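Local coordinates for protein epoxide hydrolase (Aspergillus niger, PDB 1QO7) that probably catalyses the addition of water to epoxides to give vicinal diols, as an enzyme of the alpha/beta hydrolase fold, at residues D28-V33 / K65-F70; S36-P41 / W58-R63; S101-A106 / T137-L142; S182-Q187 / D204-V209. The protein carries 2 engineered substitutions. One frame throughout, in Å; residues are numbered along the deposited sequence.

Contact 1: residues D28-V33 / K65-F70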
loop_
_atom_site.group_PDB
_atom_site.type_symbol
_atom_site.label_atom_id
_atom_site.label_comp_id
_atom_site.label_asym_id
_atom_site.label_seq_id
_atom_site.Cartn_x
_atom_site.Cartn_y
_atom_site.Cartn_z
ATOM N N ASP A 28 -22.565 -3.048 14.795
ATOM C CA ASP A 28 -21.537 -2.031 14.600
ATOM C C ASP A 28 -20.869 -2.199 13.239
ATOM O O ASP A 28 -20.491 -1.219 12.602
ATOM C CB ASP A 28 -20.495 -2.085 15.722
ATOM C CG ASP A 28 -21.084 -1.723 17.079
ATOM O OD1 ASP A 28 -21.830 -0.719 17.160
ATOM O OD2 ASP A 28 -20.798 -2.440 18.068
ATOM N N LEU A 29 -20.729 -3.441 12.791
ATOM C CA LEU A 29 -20.136 -3.694 11.484
ATOM C C LEU A 29 -21.040 -3.081 10.419
ATOM O O LEU A 29 -20.580 -2.369 9.531
ATOM C CB LEU A 29 -19.992 -5.202 11.239
ATOM C CG LEU A 29 -19.658 -5.635 9.808
ATOM C CD1 LEU A 29 -18.393 -4.930 9.325
ATOM C CD2 LEU A 29 -19.493 -7.149 9.767
ATOM N N LYS A 30 -22.339 -3.350 10.524
ATOM C CA LYS A 30 -23.299 -2.819 9.565
ATOM C C LYS A 30 -23.305 -1.289 9.592
ATOM O O LYS A 30 -23.349 -0.638 8.549
ATOM C CB LYS A 30 -24.696 -3.355 9.878
ATOM C CG LYS A 30 -25.718 -3.073 8.799
ATOM C CD LYS A 30 -27.007 -3.838 9.052
ATOM C CE LYS A 30 -28.027 -3.592 7.944
ATOM N NZ LYS A 30 -29.279 -4.379 8.166
ATOM N N THR A 31 -23.260 -0.723 10.793
ATOM C CA THR A 31 -23.250 0.725 10.949
ATOM C C THR A 31 -22.048 1.338 10.241
ATOM O O THR A 31 -22.192 2.304 9.493
ATOM C CB THR A 31 -23.205 1.128 12.430
ATOM O OG1 THR A 31 -24.434 0.750 13.064
ATOM C CG2 THR A 31 -23.006 2.638 12.572
ATOM N N LEU A 32 -20.869 0.769 10.473
ATOM C CA LEU A 32 -19.651 1.278 9.846
ATOM C C LEU A 32 -19.640 1.092 8.333
ATOM O O LEU A 32 -19.067 1.905 7.610
ATOM C CB LEU A 32 -18.418 0.625 10.477
ATOM C CG LEU A 32 -18.271 0.956 11.966
ATOM C CD1 LEU A 32 -16.983 0.364 12.511
ATOM C CD2 LEU A 32 -18.276 2.469 12.151
ATOM N N VAL A 33 -20.273 0.029 7.850
ATOM C CA VAL A 33 -20.335 -0.191 6.408
ATOM C C VAL A 33 -21.221 0.904 5.807
ATOM O O VAL A 33 -20.924 1.444 4.754
ATOM C CB VAL A 33 -20.940 -1.569 6.073
ATOM C CG1 VAL A 33 -21.257 -1.654 4.584
ATOM C CG2 VAL A 33 -19.973 -2.678 6.474
ATOM N N LYS A 65 -24.704 -5.059 -1.137
ATOM C CA LYS A 65 -24.995 -6.441 -0.751
ATOM C C LYS A 65 -24.665 -6.673 0.722
ATOM O O LYS A 65 -25.399 -7.360 1.434
ATOM C CB LYS A 65 -24.195 -7.426 -1.611
ATOM C CG LYS A 65 -24.605 -7.441 -3.080
ATOM C CD LYS A 65 -23.845 -8.503 -3.868
ATOM C CE LYS A 65 -24.303 -8.536 -5.318
ATOM N NZ LYS A 65 -23.527 -9.507 -6.143
ATOM N N TRP A 66 -23.557 -6.096 1.176
ATOM C CA TRP A 66 -23.130 -6.247 2.562
ATOM C C TRP A 66 -24.207 -5.721 3.510
ATOM O O TRP A 66 -24.395 -6.248 4.605
ATOM C CB TRP A 66 -21.831 -5.477 2.794
ATOM C CG TRP A 66 -20.925 -6.072 3.841
ATOM C CD1 TRP A 66 -21.215 -7.090 4.708
ATOM C CD2 TRP A 66 -19.567 -5.696 4.104
ATOM N NE1 TRP A 66 -20.114 -7.374 5.491
ATOM C CE2 TRP A 66 -19.093 -6.532 5.142
ATOM C CE3 TRP A 66 -18.706 -4.732 3.562
ATOM C CZ2 TRP A 66 -17.790 -6.429 5.650
ATOM C CZ3 TRP A 66 -17.411 -4.632 4.068
ATOM C CH2 TRP A 66 -16.967 -5.476 5.100
ATOM N N LEU A 67 -24.913 -4.681 3.079
ATOM C CA LEU A 67 -25.966 -4.075 3.888
ATOM C C LEU A 67 -27.346 -4.727 3.774
ATOM O O LEU A 67 -28.081 -4.789 4.762
ATOM C CB LEU A 67 -26.105 -2.590 3.541
ATOM C CG LEU A 67 -24.952 -1.665 3.927
ATOM C CD1 LEU A 67 -25.159 -0.289 3.313
ATOM C CD2 LEU A 67 -24.873 -1.570 5.438
ATOM N N SER A 68 -27.698 -5.226 2.594
ATOM C CA SER A 68 -29.025 -5.808 2.406
ATOM C C SER A 68 -29.144 -7.317 2.199
ATOM O O SER A 68 -30.195 -7.894 2.488
ATOM C CB SER A 68 -29.719 -5.108 1.237
ATOM O OG SER A 68 -29.075 -5.428 0.010
ATOM N N GLU A 69 -28.093 -7.958 1.704
ATOM C CA GLU A 69 -28.144 -9.393 1.437
ATOM C C GLU A 69 -27.344 -10.244 2.421
ATOM O O GLU A 69 -27.734 -11.365 2.752
ATOM C CB GLU A 69 -27.648 -9.656 0.013
ATOM C CG GLU A 69 -27.718 -11.104 -0.441
ATOM C CD GLU A 69 -27.125 -11.302 -1.830
ATOM O OE1 GLU A 69 -25.887 -11.156 -1.979
ATOM O OE2 GLU A 69 -27.899 -11.597 -2.771
ATOM N N PHE A 70 -26.226 -9.704 2.887
ATOM C CA PHE A 70 -25.351 -10.415 3.808
ATOM C C PHE A 70 -25.962 -10.789 5.159
ATOM O O PHE A 70 -26.606 -9.974 5.819
ATOM C CB PHE A 70 -24.092 -9.589 4.054
ATOM C CG PHE A 70 -23.128 -10.229 5.005
ATOM C CD1 PHE A 70 -22.360 -11.318 4.611
ATOM C CD2 PHE A 70 -22.979 -9.734 6.294
ATOM C CE1 PHE A 70 -21.452 -11.903 5.493
ATOM C CE2 PHE A 70 -22.076 -10.312 7.180
ATOM C CZ PHE A 70 -21.313 -11.396 6.777
#
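Val-33 divides its two methyl groups between Trp-66 and Leu-67. CG2 of Val-33 lies over one face of the indole, 3.9 Å from the centroid of the six-membered ring of Trp-66 and 14° off its normal. This is a CH-pi contact. Val-33 CG1 goes to the other neighbour and meets Leu-67 CD2 at 3.7 Å. There the two side chains lie alongside, pointing opposite ways. The torsion of Val-33 makes the fork: CG1 is anti to the backbone N (chi1 168°) and CG2 sits beside that N. Leu-29 CD1 reaches the far corner of the same six-membered ring, 4.0 Å from Trp-66 CZ2, and approaches it obliquely. Leu-67 CD2 also touches backbone, at 3.6 Å from Lys-30 O.

The contact packs helix 23-35 against helix 56-68 in the N-terminal region of the epoxide hydrolase. It is apolar inside, and a lysine closes its exposed border. The extended chain of Lys-30 passes Leu-67, with CG of Lys-30 3.8 Å from CD2 of Leu-67. Further out, Lys-30 CE comes to 3.4 Å from Leu-67 O.

Further residues position the indole. The NE1 corner of Trp-66 lies over one face of the Phe-70 ring, while Phe-70 CD2 sits at the indole edge, in its plane. Trp-66 NE1 also makes a weak hydrogen bond to Ser-297 OG. Pro-268 packs on Leu-29, Val-33 and Trp-66. Thr-31 packs on Leu-35 and Leu-32 on Lys-37, both of the second subunit.

Contact 2: residues S36-P41 / W58-R63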
loop_
_atom_site.group_PDB
_atom_site.type_symbol
_atom_site.label_atom_id
_atom_site.label_comp_id
_atom_site.label_asym_id
_atom_site.label_seq_id
_atom_site.Cartn_x
_atom_site.Cartn_y
_atom_site.Cartn_z
ATOM N N SER A 36 -19.404 4.426 5.940
ATOM C CA SER A 36 -18.176 4.511 5.154
ATOM C C SER A 36 -18.468 5.178 3.825
ATOM O O SER A 36 -19.557 5.053 3.264
ATOM C CB SER A 36 -17.526 3.135 4.934
ATOM O OG SER A 36 -16.931 2.677 6.132
ATOM N N LYS A 37 -17.488 5.927 3.339
ATOM C CA LYS A 37 -17.644 6.631 2.084
ATOM C C LYS A 37 -16.884 5.897 0.989
ATOM O O LYS A 37 -16.008 5.075 1.267
ATOM C CB LYS A 37 -17.103 8.060 2.197
ATOM C CG LYS A 37 -17.779 8.878 3.298
ATOM C CD LYS A 37 -17.178 10.268 3.395
ATOM C CE LYS A 37 -17.306 11.033 2.084
ATOM N NZ LYS A 37 -16.657 12.365 2.182
ATOM N N ILE A 38 -17.244 6.179 -0.256
ATOM C CA ILE A 38 -16.598 5.584 -1.409
ATOM C C ILE A 38 -15.899 6.724 -2.139
ATOM O O ILE A 38 -16.371 7.857 -2.120
ATOM C CB ILE A 38 -17.645 4.901 -2.327
ATOM C CG1 ILE A 38 -18.142 3.613 -1.664
ATOM C CG2 ILE A 38 -17.051 4.615 -3.700
ATOM C CD1 ILE A 38 -19.270 2.930 -2.408
ATOM N N ALA A 39 -14.771 6.429 -2.772
ATOM C CA ALA A 39 -14.037 7.460 -3.491
ATOM C C ALA A 39 -14.842 8.003 -4.664
ATOM O O ALA A 39 -15.714 7.319 -5.202
ATOM C CB ALA A 39 -12.718 6.898 -3.997
ATOM N N PRO A 40 -14.580 9.254 -5.057
ATOM C CA PRO A 40 -15.318 9.806 -6.195
ATOM C C PRO A 40 -14.804 9.025 -7.409
ATOM O O PRO A 40 -13.678 8.514 -7.389
ATOM C CB PRO A 40 -14.875 11.267 -6.211
ATOM C CG PRO A 40 -13.454 11.186 -5.690
ATOM C CD PRO A 40 -13.605 10.227 -4.530
ATOM N N PRO A 41 -15.615 8.904 -8.468
ATOM C CA PRO A 41 -15.135 8.160 -9.636
ATOM C C PRO A 41 -13.899 8.793 -10.259
ATOM O O PRO A 41 -13.757 10.015 -10.296
ATOM C CB PRO A 41 -16.337 8.191 -10.582
ATOM C CG PRO A 41 -17.504 8.235 -9.629
ATOM C CD PRO A 41 -17.040 9.248 -8.612
ATOM N N TRP A 58 -17.861 -2.276 -8.782
ATOM C CA TRP A 58 -17.770 -3.448 -7.913
ATOM C C TRP A 58 -17.902 -3.092 -6.434
ATOM O O TRP A 58 -18.674 -3.718 -5.701
ATOM C CB TRP A 58 -16.442 -4.172 -8.136
ATOM C CG TRP A 58 -16.292 -5.404 -7.296
ATOM C CD1 TRP A 58 -16.795 -6.647 -7.560
ATOM C CD2 TRP A 58 -15.617 -5.505 -6.038
ATOM N NE1 TRP A 58 -16.473 -7.519 -6.542
ATOM C CE2 TRP A 58 -15.749 -6.842 -5.595
ATOM C CE3 TRP A 58 -14.910 -4.594 -5.240
ATOM C CZ2 TRP A 58 -15.201 -7.290 -4.388
ATOM C CZ3 TRP A 58 -14.365 -5.041 -4.042
ATOM C CH2 TRP A 58 -14.516 -6.377 -3.627
ATOM N N LEU A 59 -17.151 -2.095 -5.984
ATOM C CA LEU A 59 -17.210 -1.718 -4.578
ATOM C C LEU A 59 -18.603 -1.226 -4.185
ATOM O O LEU A 59 -19.091 -1.540 -3.102
ATOM C CB LEU A 59 -16.158 -0.648 -4.260
ATOM C CG LEU A 59 -15.948 -0.341 -2.772
ATOM C CD1 LEU A 59 -15.555 -1.606 -2.040
ATOM C CD2 LEU A 59 -14.866 0.713 -2.597
ATOM N N THR A 60 -19.245 -0.465 -5.064
ATOM C CA THR A 60 -20.584 0.043 -4.774
ATOM C C THR A 60 -21.565 -1.116 -4.620
ATOM O O THR A 60 -22.341 -1.161 -3.664
ATOM C CB THR A 60 -21.075 0.983 -5.889
ATOM O OG1 THR A 60 -20.216 2.127 -5.952
ATOM C CG2 THR A 60 -22.507 1.441 -5.617
ATOM N N THR A 61 -21.516 -2.057 -5.555
ATOM C CA THR A 61 -22.393 -3.223 -5.525
ATOM C C THR A 61 -22.159 -4.071 -4.267
ATOM O O THR A 61 -23.114 -4.493 -3.605
ATOM C CB THR A 61 -22.176 -4.103 -6.782
ATOM O OG1 THR A 61 -22.513 -3.345 -7.951
ATOM C CG2 THR A 61 -23.040 -5.347 -6.728
ATOM N N MET A 62 -20.894 -4.317 -3.934
ATOM C CA MET A 62 -20.573 -5.122 -2.755
ATOM C C MET A 62 -21.041 -4.460 -1.466
ATOM O O MET A 62 -21.557 -5.128 -0.569
ATOM C CB MET A 62 -19.070 -5.387 -2.682
ATOM C CG MET A 62 -18.554 -6.299 -3.782
ATOM S SD MET A 62 -19.199 -7.986 -3.630
ATOM C CE MET A 62 -18.089 -8.646 -2.386
ATOM N N ARG A 63 -20.858 -3.148 -1.369
ATOM C CA ARG A 63 -21.285 -2.423 -0.180
ATOM C C ARG A 63 -22.796 -2.589 -0.002
ATOM O O ARG A 63 -23.280 -2.809 1.112
ATOM C CB ARG A 63 -20.934 -0.939 -0.310
ATOM C CG ARG A 63 -21.437 -0.073 0.837
ATOM C CD ARG A 63 -20.917 1.359 0.713
ATOM N NE ARG A 63 -21.552 2.255 1.679
ATOM C CZ ARG A 63 -22.820 2.647 1.604
ATOM N NH1 ARG A 63 -23.589 2.225 0.608
ATOM N NH2 ARG A 63 -23.326 3.455 2.526
#
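Ile-38 carries the apolar part of this contact, and its end meets Arg-63 and Thr-60. CD1 of Ile-38 rests against the aliphatic part of the arginine, 3.9 Å from Arg-63 CD. Ile-38 CD1 is also 3.8 Å from Thr-60 OG1, where the two side chains cross at about a right angle. Ile-38 CG1 is anti to its carbonyl carbon (chi1 -73°), and the chain then extends to place CD1 between these two residues. The Thr-60 hydroxyl is engaged by Ser-56 O, one turn back in its own helix.

The packing is looser toward Leu-59. Leu-59 CD2 only comes to 4.5 Å from Ile-38 CG1; that leucine also packs on Leu-272 and on His-262 of the second subunit. Segment 36-41 is the extended chain that leaves helix 23-35 and runs beside helix 56-68 in the N-terminal region. Ser-36 is its first residue with non-helical backbone angles. The next residue, Lys-37, is partly exposed and points its CB away from helix 56-68.

At this helix end the chemistry turns polar. Arg-63 extends from CG to NE and carries its guanidinium to the last turn of helix 23-35. Arg-63 NH2 hydrogen-bonds to Arg-34 O, and Arg-63 NE makes a weak hydrogen bond to Val-33 O. Ser-36 O is farther, 3.8 Å from Arg-63 NE and oblique to the guanidinium. The positive charge would probably be favoured beside these carbonyls. Ser-36 OG is held by Leu-32 O and Ser-267 OG.

Contact 3: residues S101-A106 / T137-L142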
loop_
_atom_site.group_PDB
_atom_site.type_symbol
_atom_site.label_atom_id
_atom_site.label_comp_id
_atom_site.label_asym_id
_atom_site.label_seq_id
_atom_site.Cartn_x
_atom_site.Cartn_y
_atom_site.Cartn_z
ATOM N N SER A 101 -9.644 -39.259 12.854
ATOM C CA SER A 101 -10.053 -40.621 12.538
ATOM C C SER A 101 -9.978 -41.474 13.800
ATOM O O SER A 101 -9.267 -41.134 14.752
ATOM C CB SER A 101 -9.128 -41.214 11.472
ATOM O OG SER A 101 -9.356 -42.605 11.305
ATOM N N GLU A 102 -10.718 -42.579 13.812
ATOM C CA GLU A 102 -10.695 -43.492 14.949
ATOM C C GLU A 102 -9.718 -44.626 14.659
ATOM O O GLU A 102 -9.482 -45.488 15.502
ATOM C CB GLU A 102 -12.099 -44.039 15.228
ATOM C CG GLU A 102 -12.939 -43.119 16.106
ATOM C CD GLU A 102 -14.395 -43.540 16.195
ATOM O OE1 GLU A 102 -14.663 -44.759 16.263
ATOM O OE2 GLU A 102 -15.271 -42.646 16.209
ATOM N N ARG A 103 -9.141 -44.608 13.460
ATOM C CA ARG A 103 -8.173 -45.618 13.047
ATOM C C ARG A 103 -6.799 -45.325 13.636
ATOM O O ARG A 103 -6.285 -44.212 13.526
ATOM C CB ARG A 103 -8.071 -45.667 11.519
ATOM C CG ARG A 103 -9.254 -46.336 10.831
ATOM C CD ARG A 103 -9.150 -46.233 9.312
ATOM N NE ARG A 103 -7.898 -46.781 8.799
ATOM C CZ ARG A 103 -7.552 -46.778 7.513
ATOM N NH1 ARG A 103 -8.368 -46.254 6.601
ATOM N NH2 ARG A 103 -6.383 -47.285 7.135
ATOM N N GLU A 104 -6.201 -46.337 14.256
ATOM C CA GLU A 104 -4.887 -46.191 14.868
ATOM C C GLU A 104 -3.793 -45.901 13.843
ATOM O O GLU A 104 -2.796 -45.255 14.160
ATOM C CB GLU A 104 -4.529 -47.465 15.640
ATOM C CG GLU A 104 -4.002 -47.218 17.045
ATOM C CD GLU A 104 -5.048 -46.598 17.957
ATOM O OE1 GLU A 104 -6.157 -47.169 18.062
ATOM O OE2 GLU A 104 -4.763 -45.545 18.570
ATOM N N ASP A 105 -3.981 -46.366 12.612
ATOM C CA ASP A 105 -2.982 -46.162 11.565
ATOM C C ASP A 105 -3.217 -44.939 10.678
ATOM O O ASP A 105 -2.525 -44.759 9.673
ATOM C CB ASP A 105 -2.891 -47.405 10.675
ATOM C CG ASP A 105 -4.201 -47.720 9.975
ATOM O OD1 ASP A 105 -4.807 -46.794 9.391
ATOM O OD2 ASP A 105 -4.623 -48.897 9.999
ATOM N N ALA A 106 -4.188 -44.104 11.034
ATOM C CA ALA A 106 -4.476 -42.911 10.235
ATOM C C ALA A 106 -3.250 -41.999 10.156
ATOM O O ALA A 106 -2.547 -41.807 11.143
ATOM C CB ALA A 106 -5.652 -42.157 10.833
ATOM N N THR A 137 -13.479 -45.218 9.232
ATOM C CA THR A 137 -12.805 -45.491 7.965
ATOM C C THR A 137 -11.910 -44.367 7.437
ATOM O O THR A 137 -11.163 -44.563 6.487
ATOM C CB THR A 137 -13.831 -45.867 6.863
ATOM O OG1 THR A 137 -14.782 -44.804 6.700
ATOM C CG2 THR A 137 -14.574 -47.142 7.243
ATOM N N LEU A 138 -11.982 -43.192 8.056
ATOM C CA LEU A 138 -11.166 -42.056 7.625
ATOM C C LEU A 138 -9.686 -42.451 7.672
ATOM O O LEU A 138 -9.168 -42.822 8.723
ATOM C CB LEU A 138 -11.424 -40.857 8.545
ATOM C CG LEU A 138 -10.770 -39.529 8.153
ATOM C CD1 LEU A 138 -11.308 -39.069 6.807
ATOM C CD2 LEU A 138 -11.062 -38.484 9.231
ATOM N N PRO A 139 -8.982 -42.361 6.533
ATOM C CA PRO A 139 -7.560 -42.727 6.450
ATOM C C PRO A 139 -6.564 -41.736 7.036
ATOM O O PRO A 139 -5.403 -42.081 7.263
ATOM C CB PRO A 139 -7.327 -42.904 4.944
ATOM C CG PRO A 139 -8.718 -43.055 4.365
ATOM C CD PRO A 139 -9.518 -42.095 5.192
ATOM N N PHE A 140 -7.016 -40.512 7.278
ATOM C CA PHE A 140 -6.138 -39.466 7.791
ATOM C C PHE A 140 -6.718 -38.716 8.983
ATOM O O PHE A 140 -7.919 -38.769 9.246
ATOM C CB PHE A 140 -5.889 -38.410 6.701
ATOM C CG PHE A 140 -5.537 -38.974 5.351
ATOM C CD1 PHE A 140 -4.626 -40.013 5.223
ATOM C CD2 PHE A 140 -6.094 -38.427 4.196
ATOM C CE1 PHE A 140 -4.269 -40.503 3.963
ATOM C CE2 PHE A 140 -5.744 -38.910 2.928
ATOM C CZ PHE A 140 -4.829 -39.949 2.815
ATOM N N HIS A 141 -5.839 -38.020 9.700
ATOM C CA HIS A 141 -6.244 -37.142 10.796
ATOM C C HIS A 141 -6.016 -35.800 10.097
ATOM O O HIS A 141 -4.899 -35.523 9.660
ATOM C CB HIS A 141 -5.296 -37.235 11.999
ATOM C CG HIS A 141 -5.480 -38.463 12.834
ATOM N ND1 HIS A 141 -6.685 -38.793 13.416
ATOM C CD2 HIS A 141 -4.599 -39.415 13.222
ATOM C CE1 HIS A 141 -6.536 -39.897 14.127
ATOM N NE2 HIS A 141 -5.279 -40.293 14.027
ATOM N N LEU A 142 -7.055 -34.984 9.966
ATOM C CA LEU A 142 -6.906 -33.701 9.285
ATOM C C LEU A 142 -6.988 -32.551 10.271
ATOM O O LEU A 142 -8.039 -32.311 10.871
ATOM C CB LEU A 142 -7.985 -33.555 8.207
ATOM C CG LEU A 142 -7.931 -34.661 7.146
ATOM C CD1 LEU A 142 -9.235 -34.717 6.383
ATOM C CD2 LEU A 142 -6.752 -34.411 6.211
#
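Ser-101 OG donates a short hydrogen bond to Leu-138 O, 2.6 Å long, with the donor tilted 16° from the carbonyl plane. Ser-101 OG also accepts from Arg-103 N at 2.9 Å and so closes an ST turn. The hydroxyl is thus fixed from two directions, with Ser-101 OG anti to the backbone N (chi1 170°).

Arg-103 makes the second link. Arg-103 NH1 donates a hydrogen bond to Thr-137 O at 3.3 Å. The oxygen lies in the guanidinium plane, but NH1 stands 52° out of the carbonyl plane. The other side of the guanidinium is held by a salt bridge, Arg-103 NH2 to Asp-105 OD1 at 2.8 Å.

Segment 101-106 joins strands 92-99 and 107-112 of the central alpha/beta hydrolase sheet and contains a type I turn from Arg-103 to Ala-106. It packs against the entry to strand 140-145, which lies between those two strands.

Packing follows outside the polar links. Ala-106 CB lies over one face of the His-141 ring, 3.9 Å from its centroid, a CH-pi contact. Ala-106 CA is 3.2 Å from Pro-139 O in a CA-H...O contact. Ser-101 CB touches Leu-138 CB at 3.7 Å. Phe-180 also meets the His-141 ring.

Contact 4: residues S182-Q187 / D204-V209; sequences SGYIIQ and DACKAV
The Tyr-184 ring lies against the backbone of segment 204-209. One face carries Ala-205 O and Cys-206 CA, both offset toward the rim. Cys-206 CA is 4.0 Å from the centroid of the Tyr-184 ring, a CH-pi contact. Ile-186 CG1 sits at the ring edge, in its plane. Ala-205 CB closes on Tyr-184 CE2 at 3.4 Å. The tyrosine CG stands between the backbone N and the carbonyl carbon (chi1 61°), which folds the ring over the neighbouring strand. Its OH hydrogen-bonds to Asp-172 OD1. Cys-206 SG lies obliquely to the ring.

Alongside this packing, the backbones pair in parallel. Tyr-184 N donates a hydrogen bond to Ala-205 O at 3.0 Å. The strands belong to the beta-alpha-beta unit whose helix 191-202 covers Tyr-184, Ile-186 and Cys-206. Ile-185 and Ala-208 face helix 379-393 instead. Strand 184-188 continues toward the predicted nucleophile, Asp-190.

Lys-207 has near-helical backbone angles, and its N takes the Tyr-184 carbonyl in a 2.9 Å hydrogen bond from Lys-207 N to Tyr-184 O. Ala-208 N is thereby left buried without a partner, 4.0 Å from Tyr-184 O. The pairing is interrupted there and resumes with the hydrogen bond from Ile-186 N to Ala-208 O.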
loop_
_atom_site.group_PDB
_atom_site.type_symbol
_atom_site.label_atom_id
_atom_site.label_comp_id
_atom_site.label_asym_id
_atom_site.label_seq_id
_atom_site.Cartn_x
_atom_site.Cartn_y
_atom_site.Cartn_z
ATOM N N SER A 182 5.418 -39.003 16.303
ATOM C CA SER A 182 6.060 -40.066 15.532
ATOM C C SER A 182 6.021 -39.767 14.037
ATOM O O SER A 182 6.610 -40.497 13.233
ATOM C CB SER A 182 5.391 -41.411 15.807
ATOM O OG SER A 182 4.023 -41.381 15.456
ATOM N N GLY A 183 5.320 -38.700 13.664
ATOM C CA GLY A 183 5.255 -38.333 12.262
ATOM C C GLY A 183 3.957 -37.733 11.747
ATOM O O GLY A 183 2.862 -38.151 12.124
ATOM N N TYR A 184 4.096 -36.733 10.882
ATOM C CA TYR A 184 2.947 -36.082 10.258
ATOM C C TYR A 184 3.383 -35.492 8.929
ATOM O O TYR A 184 4.579 -35.344 8.663
ATOM C CB TYR A 184 2.359 -34.990 11.171
ATOM C CG TYR A 184 3.297 -33.850 11.504
ATOM C CD1 TYR A 184 3.505 -32.800 10.605
ATOM C CD2 TYR A 184 3.984 -33.824 12.716
ATOM C CE1 TYR A 184 4.379 -31.749 10.904
ATOM C CE2 TYR A 184 4.862 -32.778 13.029
ATOM C CZ TYR A 184 5.054 -31.745 12.117
ATOM O OH TYR A 184 5.940 -30.726 12.399
ATOM N N ILE A 185 2.407 -35.170 8.091
ATOM C CA ILE A 185 2.677 -34.590 6.787
ATOM C C ILE A 185 2.058 -33.203 6.758
ATOM O O ILE A 185 1.114 -32.930 7.501
ATOM C CB ILE A 185 2.075 -35.472 5.667
ATOM C CG1 ILE A 185 2.809 -36.820 5.642
ATOM C CG2 ILE A 185 2.187 -34.772 4.308
ATOM C CD1 ILE A 185 2.357 -37.767 4.554
ATOM N N ILE A 186 2.599 -32.322 5.921
ATOM C CA ILE A 186 2.072 -30.967 5.819
ATOM C C ILE A 186 1.658 -30.611 4.404
ATOM O O ILE A 186 2.324 -30.992 3.434
ATOM C CB ILE A 186 3.120 -29.935 6.278
ATOM C CG1 ILE A 186 3.377 -30.111 7.772
ATOM C CG2 ILE A 186 2.644 -28.515 5.963
ATOM C CD1 ILE A 186 4.730 -29.674 8.178
ATOM N N GLN A 187 0.549 -29.885 4.293
ATOM C CA GLN A 187 0.070 -29.412 2.999
ATOM C C GLN A 187 0.041 -27.906 3.183
ATOM O O GLN A 187 -0.499 -27.415 4.172
ATOM C CB GLN A 187 -1.347 -29.920 2.695
ATOM C CG GLN A 187 -1.739 -29.853 1.213
ATOM C CD GLN A 187 -1.819 -28.438 0.660
ATOM O OE1 GLN A 187 -1.135 -28.096 -0.310
ATOM N NE2 GLN A 187 -2.661 -27.611 1.263
ATOM N N ASP A 204 12.093 -32.725 12.593
ATOM C CA ASP A 204 12.084 -34.157 12.335
ATOM C C ASP A 204 10.737 -34.875 12.310
ATOM O O ASP A 204 10.583 -35.852 11.577
ATOM C CB ASP A 204 13.032 -34.874 13.301
ATOM C CG ASP A 204 14.494 -34.728 12.897
ATOM O OD1 ASP A 204 14.810 -33.814 12.103
ATOM O OD2 ASP A 204 15.331 -35.528 13.379
ATOM N N ALA A 205 9.767 -34.408 13.091
ATOM C CA ALA A 205 8.455 -35.053 13.110
ATOM C C ALA A 205 7.746 -34.886 11.768
ATOM O O ALA A 205 6.861 -35.668 11.422
ATOM C CB ALA A 205 7.598 -34.483 14.234
ATOM N N CYS A 206 8.125 -33.860 11.015
ATOM C CA CYS A 206 7.525 -33.632 9.707
ATOM C C CYS A 206 8.203 -34.610 8.748
ATOM O O CYS A 206 9.397 -34.496 8.470
ATOM C CB CYS A 206 7.750 -32.184 9.263
ATOM S SG CYS A 206 7.104 -31.815 7.622
ATOM N N LYS A 207 7.440 -35.575 8.251
ATOM C CA LYS A 207 7.975 -36.601 7.360
ATOM C C LYS A 207 7.914 -36.315 5.868
ATOM O O LYS A 207 8.698 -36.871 5.102
ATOM C CB LYS A 207 7.268 -37.932 7.631
ATOM C CG LYS A 207 7.337 -38.384 9.086
ATOM C CD LYS A 207 8.775 -38.478 9.569
ATOM C CE LYS A 207 8.848 -39.015 10.994
ATOM N NZ LYS A 207 10.247 -39.040 11.505
ATOM N N ALA A 208 6.981 -35.466 5.447
ATOM C CA ALA A 208 6.835 -35.139 4.030
ATOM C C ALA A 208 6.072 -33.829 3.896
ATOM O O ALA A 208 5.343 -33.436 4.806
ATOM C CB ALA A 208 6.081 -36.253 3.304
ATOM N N VAL A 209 6.229 -33.175 2.752
ATOM C CA VAL A 209 5.571 -31.898 2.510
ATOM C C VAL A 209 4.986 -31.782 1.111
ATOM O O VAL A 209 5.644 -32.110 0.121
ATOM C CB VAL A 209 6.566 -30.730 2.698
ATOM C CG1 VAL A 209 5.870 -29.397 2.425
ATOM C CG2 VAL A 209 7.148 -30.761 4.109
#

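How the contacts relate
Contacts 1 and 2 share helix 56-68 and touch each other where the end of helix 23-35 meets helix 56-68. Contact 2 is nested within the chain loop closed by contact 1, and both touch the second subunit. Both are side-chain packing; contact 1 is largely buried, contact 2 only partly. Contacts 3 and 4 both reach the central sheet, with centres about 15 Å apart, and no other chain of the assembly touches them. Contact 3 ties a connecting loop to a strand end mainly through side-chain bonds to carbonyls. Contact 4 pairs two strands by backbone bonds. Contacts 1, 2 and 3 all lie far from the centre of the chain; contact 4 is deeper, about 18 Å from it.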